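PDB 1Y52: avidin-related protein 4/5 from Gallus gallus, which binds biotin in a pocket at one end of the eight-stranded antiparallel beta-barrel of each subunit, in a tetramer of the avidin family. Local coordinates for residues A[12-17]-A[35-40]; A[42-47]-A[68-73]; A[86-91]-A[117-122]; A[96-101]-A[108-113]. The protein carries 1 engineered substitution. One frame throughout, in Å; residues are numbered along the deposited sequence.

The four contacts belong to one antiparallel eight-stranded barrel. Contacts 1 and 2 join loops around the biotin pocket; their centres are about 11 Å apart, and they meet where Thr35 and Ala38 pack on Ile44. The centres of contacts 3 and 4 lie about 29 Å apart along the same strand pair, 89-98 with 111-120, on opposite sides of the chain's centre. Contacts 1 and 2 follow each other along the chain, whereas the segments of contact 3 flank those of contact 4. Contact 3 touches contact 1 through Asn12 and Asn13. Contact 4 reaches contact 1 through an Asp39-Arg112 salt bridge, thus tying a ligand-binding loop to a strand at the subunit interface.

Contact 1 of 4, residues A[12-17]-A[35-40]; sequences NNLGSI and TAVADN. With BTN (biotin), chain E; NAG (2-acetamido-2-deoxy-beta-D-glucopyranose), chain D.
Ser16 turns OG away from its own carbonyl carbon (chi1 -59°) and Thr35 carries OG1 opposite its backbone N (chi1 -180°); these torsions bring two hydroxyls, 3.6 Å apart between Ser16 OG and Thr35 OG1, to the ureido group of biotin. The place is the ligand pocket of the avidin barrel, where the turn between strands 8-12 and 17-20 meets the loop that follows strand 28-34. Ser16 OG joins the two: it accepts the N-H of Ala36 at 3.0 Å and donates to biotin O3 at 2.6 Å. Asn12 supplies a second donor to that oxygen, ND2 to O3 at 2.9 Å. Its other amide atom, OD1, works on the protein: the N-H of Leu14 bonds to it in an Asx turn within the type I turn 12-15, and Ser16 N adds a second donor from the opposite face of the amide plane. With an alanine here, biotin O3 would probably lose one of its donors and the two N-H groups their shared acceptor, setting the turn freer to move. Around the polar core, Ala36 CB rests on Leu14 O and on Gly15, while Leu14 CD1 meets Val37 CG2 at 4.1 Å, both methyls touching the ureido ring. Trp108 of a neighbouring subunit packs on these two side chains. Farther along, Asp39 N binds the biotin carboxylate through O11. The Thr35 hydroxyl points its proton at Val37 O, in that carbonyl's plane and on a lone pair; OG1 can then accept the N-H of biotin N2 at 3.0 Å along an almost straight bond of 178°.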
# COMPACT_ATOMS: atom_id res chain seq x y z
N ASN A 12 -5.05 -13.92 14.26
CA ASN A 12 -4.07 -12.87 13.96
C ASN A 12 -3.85 -11.92 15.11
O ASN A 12 -4.47 -12.06 16.18
CB ASN A 12 -4.38 -12.16 12.60
CG ASN A 12 -5.56 -11.19 12.64
OD1 ASN A 12 -6.01 -10.73 13.69
ND2 ASN A 12 -6.07 -10.87 11.44
N ASN A 13 -2.95 -10.96 14.90
CA ASN A 13 -2.55 -10.01 15.93
C ASN A 13 -3.64 -9.06 16.41
O ASN A 13 -3.51 -8.43 17.46
CB ASN A 13 -1.32 -9.25 15.44
CG ASN A 13 -1.60 -8.46 14.19
OD1 ASN A 13 -1.74 -9.04 13.12
ND2 ASN A 13 -1.71 -7.15 14.31
N LEU A 14 -4.73 -8.94 15.64
CA LEU A 14 -5.89 -8.16 16.06
C LEU A 14 -6.94 -8.99 16.82
O LEU A 14 -7.90 -8.42 17.33
CB LEU A 14 -6.53 -7.52 14.83
CG LEU A 14 -5.60 -6.60 14.03
CD1 LEU A 14 -6.33 -6.08 12.80
CD2 LEU A 14 -5.09 -5.42 14.86
N GLY A 15 -6.76 -10.31 16.85
CA GLY A 15 -7.74 -11.23 17.43
C GLY A 15 -8.75 -11.85 16.48
O GLY A 15 -9.68 -12.57 16.87
N SER A 16 -8.61 -11.57 15.18
CA SER A 16 -9.47 -12.17 14.20
C SER A 16 -9.19 -13.67 14.07
O SER A 16 -8.07 -14.12 14.29
CB SER A 16 -9.29 -11.51 12.83
OG SER A 16 -9.59 -10.14 12.95
N ILE A 17 -10.23 -14.41 13.71
CA ILE A 17 -10.15 -15.85 13.56
C ILE A 17 -10.50 -16.23 12.15
O ILE A 17 -11.48 -15.75 11.60
CB ILE A 17 -11.18 -16.54 14.54
CG1 ILE A 17 -10.79 -16.25 15.99
CG2 ILE A 17 -11.22 -18.02 14.26
CD1 ILE A 17 -11.95 -16.37 16.96
N THR A 35 -13.76 -11.31 11.83
CA THR A 35 -12.90 -10.21 12.20
C THR A 35 -13.20 -9.72 13.62
O THR A 35 -14.36 -9.68 14.04
CB THR A 35 -12.98 -9.08 11.18
OG1 THR A 35 -12.11 -8.02 11.60
CG2 THR A 35 -14.37 -8.45 11.06
N ALA A 36 -12.16 -9.36 14.36
CA ALA A 36 -12.30 -8.79 15.71
C ALA A 36 -12.63 -7.29 15.66
O ALA A 36 -13.06 -6.69 16.66
CB ALA A 36 -11.00 -9.02 16.48
N VAL A 37 -12.36 -6.66 14.50
CA VAL A 37 -12.54 -5.23 14.30
C VAL A 37 -13.26 -4.92 12.99
O VAL A 37 -13.19 -5.68 12.02
CB VAL A 37 -11.17 -4.50 14.32
CG1 VAL A 37 -10.49 -4.66 15.67
CG2 VAL A 37 -10.28 -4.98 13.19
N ALA A 38 -13.94 -3.78 12.96
CA ALA A 38 -14.61 -3.32 11.77
C ALA A 38 -14.93 -1.83 11.87
O ALA A 38 -14.80 -1.24 12.95
CB ALA A 38 -15.87 -4.11 11.51
N ASP A 39 -15.36 -1.23 10.77
CA ASP A 39 -15.86 0.15 10.82
C ASP A 39 -17.05 0.24 11.78
O ASP A 39 -17.16 1.22 12.51
CB ASP A 39 -16.31 0.64 9.45
CG ASP A 39 -15.14 0.90 8.52
OD1 ASP A 39 -14.15 1.50 9.02
OD2 ASP A 39 -15.13 0.53 7.33
N ASN A 40 -17.90 -0.78 11.77
CA ASN A 40 -19.10 -0.86 12.63
C ASN A 40 -19.09 -2.24 13.30
O ASN A 40 -19.73 -3.17 12.82
CB ASN A 40 -20.36 -0.67 11.80
CG ASN A 40 -20.47 0.73 11.22
OD1 ASN A 40 -20.60 1.71 11.96
ND2 ASN A 40 -20.38 0.84 9.91
C11 BTN E . -15.59 -3.69 7.42
O11 BTN E . -15.01 -2.89 8.42
O12 BTN E . -16.58 -3.21 6.70
C10 BTN E . -15.13 -5.07 7.09
C9 BTN E . -14.16 -5.66 8.09
C8 BTN E . -12.71 -5.24 7.83
C7 BTN E . -11.76 -5.91 8.82
C2 BTN E . -10.29 -5.67 8.47
S1 BTN E . -9.72 -6.55 7.12
C6 BTN E . -8.02 -6.06 7.53
C5 BTN E . -7.92 -6.10 9.06
N1 BTN E . -7.46 -7.41 9.49
C3 BTN E . -8.49 -7.97 10.20
O3 BTN E . -8.40 -9.20 10.80
N2 BTN E . -9.57 -7.20 10.29
C4 BTN E . -9.33 -5.94 9.61
C1 NAG D . 2.44 -11.49 15.74
C2 NAG D . 2.05 -12.51 16.81
C3 NAG D . 2.52 -12.11 18.21
C4 NAG D . 3.99 -11.68 18.18
C5 NAG D . 4.22 -10.66 17.07
C6 NAG D . 5.68 -10.23 16.95
C7 NAG D . 0.08 -13.82 16.29
C8 NAG D . -1.39 -14.06 16.46
N2 NAG D . 0.60 -12.71 16.80
O3 NAG D . 2.36 -13.19 19.09
O4 NAG D . 4.35 -11.12 19.43
O5 NAG D . 3.83 -11.24 15.84
O6 NAG D . 6.46 -11.35 16.60
O7 NAG D . 0.76 -14.64 15.70

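Contact 2 of 4, residues A[42-47]-A[68-73]; sequences GNITLS and WNFSES. With NAG (2-acetamido-2-deoxy-beta-D-glucopyranose), chain C; BTN (biotin), chain E.
Phe70 reaches from its loop toward segment 42-47, starting with CB, which sits 3.1 Å from Asn43 O. Its CG lies between the backbone N and the carbonyl carbon (chi1 57°), and this torsion turns the ring face to the 43-45 backbone. At the next level CD1 comes to 3.4 Å from Thr45 N, while CD2 faces the CB of Asn43. Farther out CE1 nears Thr45 O and, at the ring edge, Ser47 OG; CE2 lies alongside Ile44 CG1. The tip touches that same CG1 and also biotin, with Phe70 CZ 3.8 Å from biotin C10. One face of the ring is met squarely by Ile44 CA, a CH-pi contact of 3.8 Å from this atom to the Phe70 ring centroid and only 2° off the normal. Trp68 CB lies over the opposite face. Phe70 and Trp68 thus form part of the aromatic wall that avidins build around biotin: the Trp68 ring presents a face to the valeryl chain, with C9 over its centre, while its NE1 bonds to Thr75. Polar bonds fix the loops beside this wall. Ser47 OG accepts the N-H of Asn69 at 2.9 Å from its N and donates to Thr45 O; a weak bond runs from Asn69 ND2 to Leu46 O. Ser71 OG donates to biotin O12 at 2.8 Å and accepts the N-H of Ser73, closing an ST turn. On the outer side Asn43 is glycosylated through ND2, and this nitrogen also donates to a water that is hydrogen-bonded to Phe70 O. His54 of a neighbouring subunit donates to Trp68 O.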
# COMPACT_ATOMS: atom_id res chain seq x y z
N GLY A 42 -20.36 -3.64 15.82
CA GLY A 42 -21.66 -4.21 16.19
C GLY A 42 -22.33 -5.01 15.07
O GLY A 42 -23.22 -5.84 15.32
N ASN A 43 -21.92 -4.78 13.82
CA ASN A 43 -22.46 -5.47 12.66
C ASN A 43 -21.74 -6.74 12.25
O ASN A 43 -22.20 -7.40 11.35
CB ASN A 43 -22.42 -4.57 11.43
CG ASN A 43 -23.36 -3.40 11.51
OD1 ASN A 43 -24.24 -3.36 12.38
ND2 ASN A 43 -23.16 -2.43 10.60
N ILE A 44 -20.59 -7.03 12.86
CA ILE A 44 -19.72 -8.12 12.42
C ILE A 44 -20.45 -9.46 12.42
O ILE A 44 -21.12 -9.79 13.41
CB ILE A 44 -18.46 -8.24 13.30
CG1 ILE A 44 -17.49 -7.08 13.02
CG2 ILE A 44 -17.74 -9.53 12.98
CD1 ILE A 44 -16.44 -6.87 14.07
N THR A 45 -20.33 -10.17 11.32
CA THR A 45 -20.74 -11.56 11.19
C THR A 45 -19.70 -12.38 10.47
O THR A 45 -18.86 -11.85 9.74
CB THR A 45 -22.08 -11.71 10.42
OG1 THR A 45 -21.91 -11.38 9.04
CG2 THR A 45 -23.15 -10.76 10.91
N LEU A 46 -19.76 -13.69 10.67
CA LEU A 46 -18.91 -14.61 9.94
C LEU A 46 -19.04 -14.40 8.43
O LEU A 46 -20.14 -14.29 7.89
CB LEU A 46 -19.25 -16.05 10.35
CG LEU A 46 -18.24 -17.12 9.92
CD1 LEU A 46 -16.90 -17.02 10.69
CD2 LEU A 46 -18.84 -18.50 10.10
N SER A 47 -17.90 -14.35 7.74
CA SER A 47 -17.85 -14.00 6.32
C SER A 47 -16.97 -14.97 5.54
O SER A 47 -15.99 -15.49 6.06
CB SER A 47 -17.30 -12.57 6.15
OG SER A 47 -18.16 -11.57 6.71
N TRP A 68 -17.10 -9.46 2.88
CA TRP A 68 -17.69 -9.17 4.18
C TRP A 68 -19.21 -9.26 4.02
O TRP A 68 -19.77 -8.66 3.12
CB TRP A 68 -17.27 -7.78 4.68
CG TRP A 68 -15.78 -7.69 4.83
CD1 TRP A 68 -14.92 -6.95 4.04
CD2 TRP A 68 -14.95 -8.41 5.75
NE1 TRP A 68 -13.63 -7.18 4.43
CE2 TRP A 68 -13.61 -8.06 5.48
CE3 TRP A 68 -15.20 -9.32 6.79
CZ2 TRP A 68 -12.52 -8.56 6.23
CZ3 TRP A 68 -14.12 -9.81 7.53
CH2 TRP A 68 -12.80 -9.44 7.25
N ASN A 69 -19.85 -10.03 4.89
CA ASN A 69 -21.30 -10.23 4.77
C ASN A 69 -22.12 -9.11 5.38
O ASN A 69 -23.34 -9.12 5.27
CB ASN A 69 -21.70 -11.57 5.40
CG ASN A 69 -21.47 -12.75 4.46
OD1 ASN A 69 -21.23 -12.58 3.26
ND2 ASN A 69 -21.52 -13.94 5.01
N PHE A 70 -21.47 -8.16 6.05
CA PHE A 70 -22.13 -7.13 6.84
C PHE A 70 -21.79 -5.72 6.40
O PHE A 70 -22.14 -4.75 7.05
CB PHE A 70 -21.79 -7.34 8.29
CG PHE A 70 -20.30 -7.32 8.58
CD1 PHE A 70 -19.54 -8.47 8.48
CD2 PHE A 70 -19.67 -6.14 8.93
CE1 PHE A 70 -18.18 -8.46 8.74
CE2 PHE A 70 -18.30 -6.12 9.20
CZ PHE A 70 -17.56 -7.28 9.08
N SER A 71 -21.07 -5.61 5.29
CA SER A 71 -20.80 -4.32 4.70
C SER A 71 -20.57 -4.46 3.20
O SER A 71 -20.50 -5.57 2.68
CB SER A 71 -19.61 -3.68 5.39
OG SER A 71 -18.41 -4.16 4.85
N GLU A 72 -20.50 -3.34 2.49
CA GLU A 72 -20.28 -3.36 1.04
C GLU A 72 -18.78 -3.43 0.67
O GLU A 72 -18.43 -3.45 -0.52
CB GLU A 72 -20.95 -2.17 0.39
CG GLU A 72 -22.49 -2.27 0.35
CD GLU A 72 -23.00 -3.60 -0.20
OE1 GLU A 72 -22.57 -4.04 -1.29
OE2 GLU A 72 -23.82 -4.25 0.51
N SER A 73 -17.94 -3.54 1.69
CA SER A 73 -16.49 -3.67 1.54
C SER A 73 -15.98 -5.05 1.17
O SER A 73 -16.66 -6.06 1.36
CB SER A 73 -15.83 -3.23 2.86
OG SER A 73 -16.23 -1.90 3.17
C1 NAG C . -24.20 -1.44 10.52
C2 NAG C . -25.63 -1.78 10.09
C3 NAG C . -26.47 -0.54 9.88
C4 NAG C . -26.31 0.35 11.11
C5 NAG C . -24.83 0.73 11.25
C6 NAG C . -24.59 1.74 12.37
C7 NAG C . -25.60 -3.92 8.86
C8 NAG C . -25.54 -4.59 7.51
N2 NAG C . -25.63 -2.58 8.86
O3 NAG C . -27.82 -0.94 9.72
O4 NAG C . -27.14 1.49 11.02
O5 NAG C . -24.09 -0.45 11.52
O6 NAG C . -24.99 1.20 13.61
O7 NAG C . -25.62 -4.61 9.88
C11 BTN E . -15.59 -3.69 7.42
O11 BTN E . -15.01 -2.89 8.42
O12 BTN E . -16.58 -3.21 6.70
C10 BTN E . -15.13 -5.07 7.09
C9 BTN E . -14.16 -5.66 8.09
C8 BTN E . -12.71 -5.24 7.83
C7 BTN E . -11.76 -5.91 8.82
C2 BTN E . -10.29 -5.67 8.47
S1 BTN E . -9.72 -6.55 7.12
C6 BTN E . -8.02 -6.06 7.53
C5 BTN E . -7.92 -6.10 9.06
N1 BTN E . -7.46 -7.41 9.49
C3 BTN E . -8.49 -7.97 10.20
O3 BTN E . -8.40 -9.20 10.80
N2 BTN E . -9.57 -7.20 10.29
C4 BTN E . -9.33 -5.94 9.61
O HOH W 1 -21.24 -2.65 8.62
O HOH W 2 -24.72 -10.81 7.62

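Contact 3 of 4, residues A[86-91]-A[117-122]; sequences NGKEVL and NFTRLS. Engineered in segment 117-122: Ser122 (natural residue Cys). With NAG (2-acetamido-2-deoxy-beta-D-glucopyranose), chain D.
Two backbone bonds join Leu91 and Phe118: Leu91 N gives its hydrogen to Phe118 O and Phe118 N returns one to Leu91 O, each at 2.9 Å between N and O. They make an antiparallel hydrogen-bonded pair, supplemented by CA-H...O contacts from Val90 to Phe118 O and from Asn117 to Leu91 O. Nearer the start of strand 89-98, a water takes over, donating to Glu89 O and accepting from Arg120 N. A salt bridge lies beside it: in the Arg120 conformer described, one of two modelled, NE donates to Glu89 OE1 at 2.8 Å. The oxygen lies at the guanidinium edge, but the nitrogen stands above the carboxylate plane, and the two planes are turned 51° apart. A leucine in place of Glu89 would probably leave Arg120 NE without its charged mate and the guanidinium freer to turn, although NH2 also bonds to Thr7 O. These strands are the last two of the avidin barrel, with strand 111-120 closing it against strand 8-12. Apolar packing lies on the face bearing Leu91 and Phe118: their CB atoms meet at 3.8 Å, and Leu91 CD1 reaches over to Phe118 CB as well. Both residues pack on Met18, and Phe118 also touches Asn12 beside the biotin pocket. The face bearing Val90 and Thr119 has a sugar next to it. Asn117 ND2 is covalently bound to C1 of an N-acetylglucosamine; Thr119 OG1 lies 3.1 Å from its acetamide O7, but a bond there is doubtful because CG2 is crowded against the same oxygen. The bent Lys88 chain brings NZ beside the Thr119 side chain.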
# COMPACT_ATOMS: atom_id res chain seq x y z
N ASN A 86 11.76 -25.08 14.65
CA ASN A 86 10.91 -25.91 15.50
C ASN A 86 9.61 -26.41 14.83
O ASN A 86 8.82 -27.12 15.46
CB ASN A 86 10.56 -25.13 16.78
CG ASN A 86 11.80 -24.81 17.62
OD1 ASN A 86 11.94 -23.69 18.15
ND2 ASN A 86 12.71 -25.78 17.72
N GLY A 87 9.39 -26.05 13.56
CA GLY A 87 8.20 -26.48 12.85
C GLY A 87 6.99 -25.58 13.08
O GLY A 87 5.88 -25.94 12.69
N LYS A 88 7.19 -24.42 13.71
CA LYS A 88 6.10 -23.49 13.95
C LYS A 88 5.84 -22.62 12.71
O LYS A 88 6.76 -22.01 12.15
CB LYS A 88 6.39 -22.58 15.15
CG LYS A 88 5.19 -21.70 15.54
CD LYS A 88 5.48 -20.76 16.73
CE LYS A 88 5.81 -19.31 16.30
NZ LYS A 88 4.74 -18.62 15.49
N GLU A 89 4.57 -22.56 12.32
CA GLU A 89 4.15 -21.81 11.15
C GLU A 89 3.66 -20.40 11.50
O GLU A 89 3.00 -20.18 12.53
CB GLU A 89 3.04 -22.56 10.42
CG GLU A 89 3.50 -23.87 9.80
CD GLU A 89 2.39 -24.89 9.71
OE1 GLU A 89 1.80 -25.22 10.78
OE2 GLU A 89 2.09 -25.35 8.59
N VAL A 90 3.99 -19.45 10.63
CA VAL A 90 3.52 -18.07 10.77
C VAL A 90 3.07 -17.65 9.38
O VAL A 90 3.77 -17.93 8.40
CB VAL A 90 4.65 -17.12 11.21
CG1 VAL A 90 4.12 -15.70 11.38
CG2 VAL A 90 5.31 -17.58 12.50
N LEU A 91 1.92 -16.99 9.29
CA LEU A 91 1.54 -16.35 8.04
C LEU A 91 1.88 -14.87 8.18
O LEU A 91 1.40 -14.23 9.08
CB LEU A 91 0.06 -16.50 7.71
CG LEU A 91 -0.54 -17.89 7.71
CD1 LEU A 91 -1.99 -17.82 7.34
CD2 LEU A 91 0.22 -18.85 6.84
N ASN A 117 -0.12 -10.68 11.10
CA ASN A 117 0.56 -11.95 11.27
C ASN A 117 -0.42 -12.95 11.87
O ASN A 117 -1.18 -12.59 12.76
CB ASN A 117 1.88 -11.88 12.07
CG ASN A 117 1.74 -11.33 13.47
OD1 ASN A 117 1.32 -10.17 13.67
ND2 ASN A 117 2.14 -12.16 14.48
N PHE A 118 -0.44 -14.17 11.34
CA PHE A 118 -1.34 -15.22 11.83
C PHE A 118 -0.51 -16.37 12.38
O PHE A 118 0.53 -16.71 11.85
CB PHE A 118 -2.22 -15.82 10.72
CG PHE A 118 -3.21 -14.85 10.09
CD1 PHE A 118 -4.58 -14.98 10.34
CD2 PHE A 118 -2.80 -13.90 9.16
CE1 PHE A 118 -5.51 -14.12 9.77
CE2 PHE A 118 -3.74 -13.04 8.56
CZ PHE A 118 -5.10 -13.18 8.84
N THR A 119 -1.01 -16.98 13.45
CA THR A 119 -0.48 -18.26 13.92
C THR A 119 -1.64 -19.24 14.09
O THR A 119 -2.79 -18.85 14.14
CB THR A 119 0.26 -18.11 15.26
OG1 THR A 119 -0.56 -17.40 16.18
CG2 THR A 119 1.51 -17.26 15.11
N ARG A 120 -1.30 -20.52 14.16
CA ARG A 120 -2.31 -21.58 14.21
C ARG A 120 -3.01 -21.57 15.55
O ARG A 120 -2.39 -21.28 16.57
CB ARG A 120 -1.67 -22.96 13.99
CG ARG A 120 -1.60 -23.37 12.55
CD ARG A 120 -1.27 -24.84 12.36
NE ARG A 120 -0.96 -25.16 10.98
CZ ARG A 120 -1.84 -25.19 9.99
NH1 ARG A 120 -1.44 -25.49 8.77
NH2 ARG A 120 -3.12 -24.93 10.21
N LEU A 121 -4.30 -21.87 15.55
CA LEU A 121 -5.06 -21.91 16.80
C LEU A 121 -4.72 -23.23 17.53
O LEU A 121 -4.41 -23.22 18.75
CB LEU A 121 -6.55 -21.73 16.51
CG LEU A 121 -7.47 -21.16 17.59
CD1 LEU A 121 -6.76 -20.14 18.48
CD2 LEU A 121 -8.72 -20.54 16.95
N SER A 122 -4.75 -24.34 16.79
CA SER A 122 -4.15 -25.60 17.25
C SER A 122 -3.17 -26.17 16.24
O SER A 122 -2.49 -27.12 16.62
CB SER A 122 -5.21 -26.67 17.56
OG SER A 122 -5.00 -27.20 18.86
C1 NAG D . 2.44 -11.49 15.74
C2 NAG D . 2.05 -12.51 16.81
C3 NAG D . 2.52 -12.11 18.21
C4 NAG D . 3.99 -11.68 18.18
C5 NAG D . 4.22 -10.66 17.07
C6 NAG D . 5.68 -10.23 16.95
C7 NAG D . 0.08 -13.82 16.29
C8 NAG D . -1.39 -14.06 16.46
N2 NAG D . 0.60 -12.71 16.80
O3 NAG D . 2.36 -13.19 19.09
O4 NAG D . 4.35 -11.12 19.43
O5 NAG D . 3.83 -11.24 15.84
O6 NAG D . 6.46 -11.35 16.60
O7 NAG D . 0.76 -14.64 15.70
O HOH W 3 1.48 -21.44 14.31

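Contact 4 of 4, residues A[96-101]-A[108-113]; sequences LLRSSV and WKATRV. With BTN (biotin), chain H.
Ala110 CB sits over the centre of the Arg98 guanidinium, 3.3 Å from Arg98 CZ, with Val101 CG1 also touching the methyl. On the other face of the sheet Leu97 and Arg112 run side by side, and Leu97 CD2 rests on a face of the Arg112 guanidinium, 3.5 Å from Arg112 NH2 and displaced toward the rim. Back on the face bearing Arg98 and Thr111, Leu96 CD2 packs on Val113 CG2 at 3.9 Å. Behind these side chains stands the backbone ladder of strands 89-98 and 111-120: Leu97 N donates to Arg112 O at 2.8 Å, Arg112 N donates back to Leu97 O, and past the last strand pair Ser99 N bonds to Ala110 O. The next shell sets the arginines. Arg98 bends at its second torsion (chi2 73°), bringing its guanidinium back over Ala110; NE then donates to Ser99 O at 2.9 Å, and NH1 forms a salt bridge with Asp107. A water links NH1 to Thr111 OG1. Arg112 NE gives its hydrogen to another water, which donates to Leu97 O and is hydrogen-bonded to Ser99 OG, while NH1 pairs with Asp39, the residue whose backbone N binds biotin in the same subunit. Beyond lies the interface: Trp108 comes within 3.8 Å of the biotin held by a neighbouring subunit, CZ3 to C2, the intersubunit tryptophan contact known from avidins. Both guanidiniums therefore offer a face to hydrocarbon and edge hydrogens to acids and water, which probably lets the cations sit at two different packed subunit boundaries with their charge balanced by Asp39 and Asp107.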
# COMPACT_ATOMS: atom_id res chain seq x y z
N LEU A 96 -5.33 -5.15 1.54
CA LEU A 96 -6.04 -3.99 1.05
C LEU A 96 -7.52 -4.17 1.34
O LEU A 96 -8.11 -5.19 1.02
CB LEU A 96 -5.85 -3.80 -0.46
CG LEU A 96 -4.45 -3.52 -0.96
CD1 LEU A 96 -4.42 -3.58 -2.50
CD2 LEU A 96 -3.91 -2.22 -0.47
N LEU A 97 -8.10 -3.16 1.97
CA LEU A 97 -9.52 -3.12 2.30
C LEU A 97 -10.17 -2.05 1.45
O LEU A 97 -9.89 -0.84 1.59
CB LEU A 97 -9.68 -2.82 3.79
CG LEU A 97 -11.03 -2.36 4.32
CD1 LEU A 97 -12.15 -3.28 3.95
CD2 LEU A 97 -10.95 -2.15 5.86
N ARG A 98 -11.04 -2.51 0.56
CA ARG A 98 -11.75 -1.65 -0.37
C ARG A 98 -13.14 -1.33 0.15
O ARG A 98 -13.95 -2.24 0.36
CB ARG A 98 -11.88 -2.36 -1.72
CG ARG A 98 -12.80 -1.64 -2.72
CD ARG A 98 -12.16 -0.41 -3.27
NE ARG A 98 -13.11 0.56 -3.87
CZ ARG A 98 -12.77 1.45 -4.79
NH1 ARG A 98 -11.54 1.49 -5.29
NH2 ARG A 98 -13.68 2.32 -5.22
N SER A 99 -13.41 -0.05 0.35
CA SER A 99 -14.74 0.47 0.65
C SER A 99 -15.53 0.76 -0.63
O SER A 99 -14.97 1.09 -1.67
CB SER A 99 -14.65 1.75 1.47
OG SER A 99 -14.04 1.51 2.73
N SER A 100 -16.85 0.64 -0.51
CA SER A 100 -17.76 1.06 -1.55
C SER A 100 -17.95 2.59 -1.51
O SER A 100 -18.29 3.16 -0.47
CB SER A 100 -19.11 0.38 -1.35
OG SER A 100 -20.01 0.84 -2.36
N VAL A 101 -17.72 3.26 -2.61
CA VAL A 101 -18.01 4.71 -2.69
C VAL A 101 -19.06 4.93 -3.77
O VAL A 101 -19.27 4.08 -4.64
CB VAL A 101 -16.76 5.57 -2.93
CG1 VAL A 101 -15.75 5.42 -1.74
CG2 VAL A 101 -16.09 5.21 -4.26
N TRP A 108 -10.45 7.79 -5.03
CA TRP A 108 -9.17 8.06 -4.36
C TRP A 108 -9.14 7.67 -2.87
O TRP A 108 -8.09 7.31 -2.36
CB TRP A 108 -8.79 9.55 -4.50
CG TRP A 108 -9.64 10.46 -3.67
CD1 TRP A 108 -10.84 11.01 -4.04
CD2 TRP A 108 -9.38 10.93 -2.33
NE1 TRP A 108 -11.35 11.78 -3.03
CE2 TRP A 108 -10.48 11.74 -1.96
CE3 TRP A 108 -8.35 10.72 -1.40
CZ2 TRP A 108 -10.57 12.35 -0.72
CZ3 TRP A 108 -8.44 11.32 -0.17
CH2 TRP A 108 -9.55 12.14 0.17
N LYS A 109 -10.27 7.77 -2.18
CA LYS A 109 -10.29 7.54 -0.73
C LYS A 109 -10.74 6.13 -0.30
O LYS A 109 -10.91 5.88 0.89
CB LYS A 109 -11.18 8.57 -0.04
CG LYS A 109 -12.64 8.38 -0.26
CD LYS A 109 -13.42 9.65 0.03
CE LYS A 109 -13.24 10.18 1.42
NZ LYS A 109 -14.03 9.37 2.39
N ALA A 110 -10.89 5.23 -1.26
CA ALA A 110 -11.60 3.97 -1.01
C ALA A 110 -10.74 2.78 -0.58
O ALA A 110 -11.27 1.70 -0.33
CB ALA A 110 -12.39 3.59 -2.27
N THR A 111 -9.43 2.95 -0.48
CA THR A 111 -8.56 1.84 -0.20
C THR A 111 -7.64 2.02 0.98
O THR A 111 -6.76 2.88 0.99
CB THR A 111 -7.69 1.49 -1.43
OG1 THR A 111 -8.53 1.27 -2.58
CG2 THR A 111 -7.00 0.14 -1.22
N ARG A 112 -7.85 1.19 2.00
CA ARG A 112 -6.96 1.11 3.15
C ARG A 112 -5.99 -0.04 3.02
O ARG A 112 -6.26 -1.05 2.36
CB ARG A 112 -7.77 1.03 4.45
CG ARG A 112 -8.38 2.35 4.88
CD ARG A 112 -9.44 2.25 6.00
NE ARG A 112 -10.66 1.62 5.53
CZ ARG A 112 -11.76 1.42 6.27
NH1 ARG A 112 -11.80 1.79 7.53
NH2 ARG A 112 -12.81 0.82 5.73
N VAL A 113 -4.82 0.14 3.66
CA VAL A 113 -3.74 -0.83 3.65
C VAL A 113 -3.28 -1.17 5.07
O VAL A 113 -3.37 -0.34 5.98
CB VAL A 113 -2.56 -0.36 2.73
CG1 VAL A 113 -1.91 0.85 3.29
CG2 VAL A 113 -1.54 -1.43 2.47
C11 BTN H . -7.59 15.15 4.41
O11 BTN H . -8.60 14.63 3.63
O12 BTN H . -7.73 15.05 5.71
C10 BTN H . -6.35 15.80 3.87
C9 BTN H . -6.36 15.85 2.35
C8 BTN H . -5.95 14.51 1.73
C7 BTN H . -5.80 14.65 0.22
C2 BTN H . -5.32 13.39 -0.51
S1 BTN H . -3.62 13.17 -0.35
C6 BTN H . -3.71 11.85 -1.55
C5 BTN H . -4.66 12.32 -2.63
N1 BTN H . -3.92 13.09 -3.62
C3 BTN H . -4.40 14.35 -3.63
O3 BTN H . -3.96 15.31 -4.50
N2 BTN H . -5.31 14.57 -2.71
C4 BTN H . -5.61 13.33 -2.00
O HOH W 4 -11.37 1.19 2.80
O HOH W 5 -9.19 -0.29 -4.81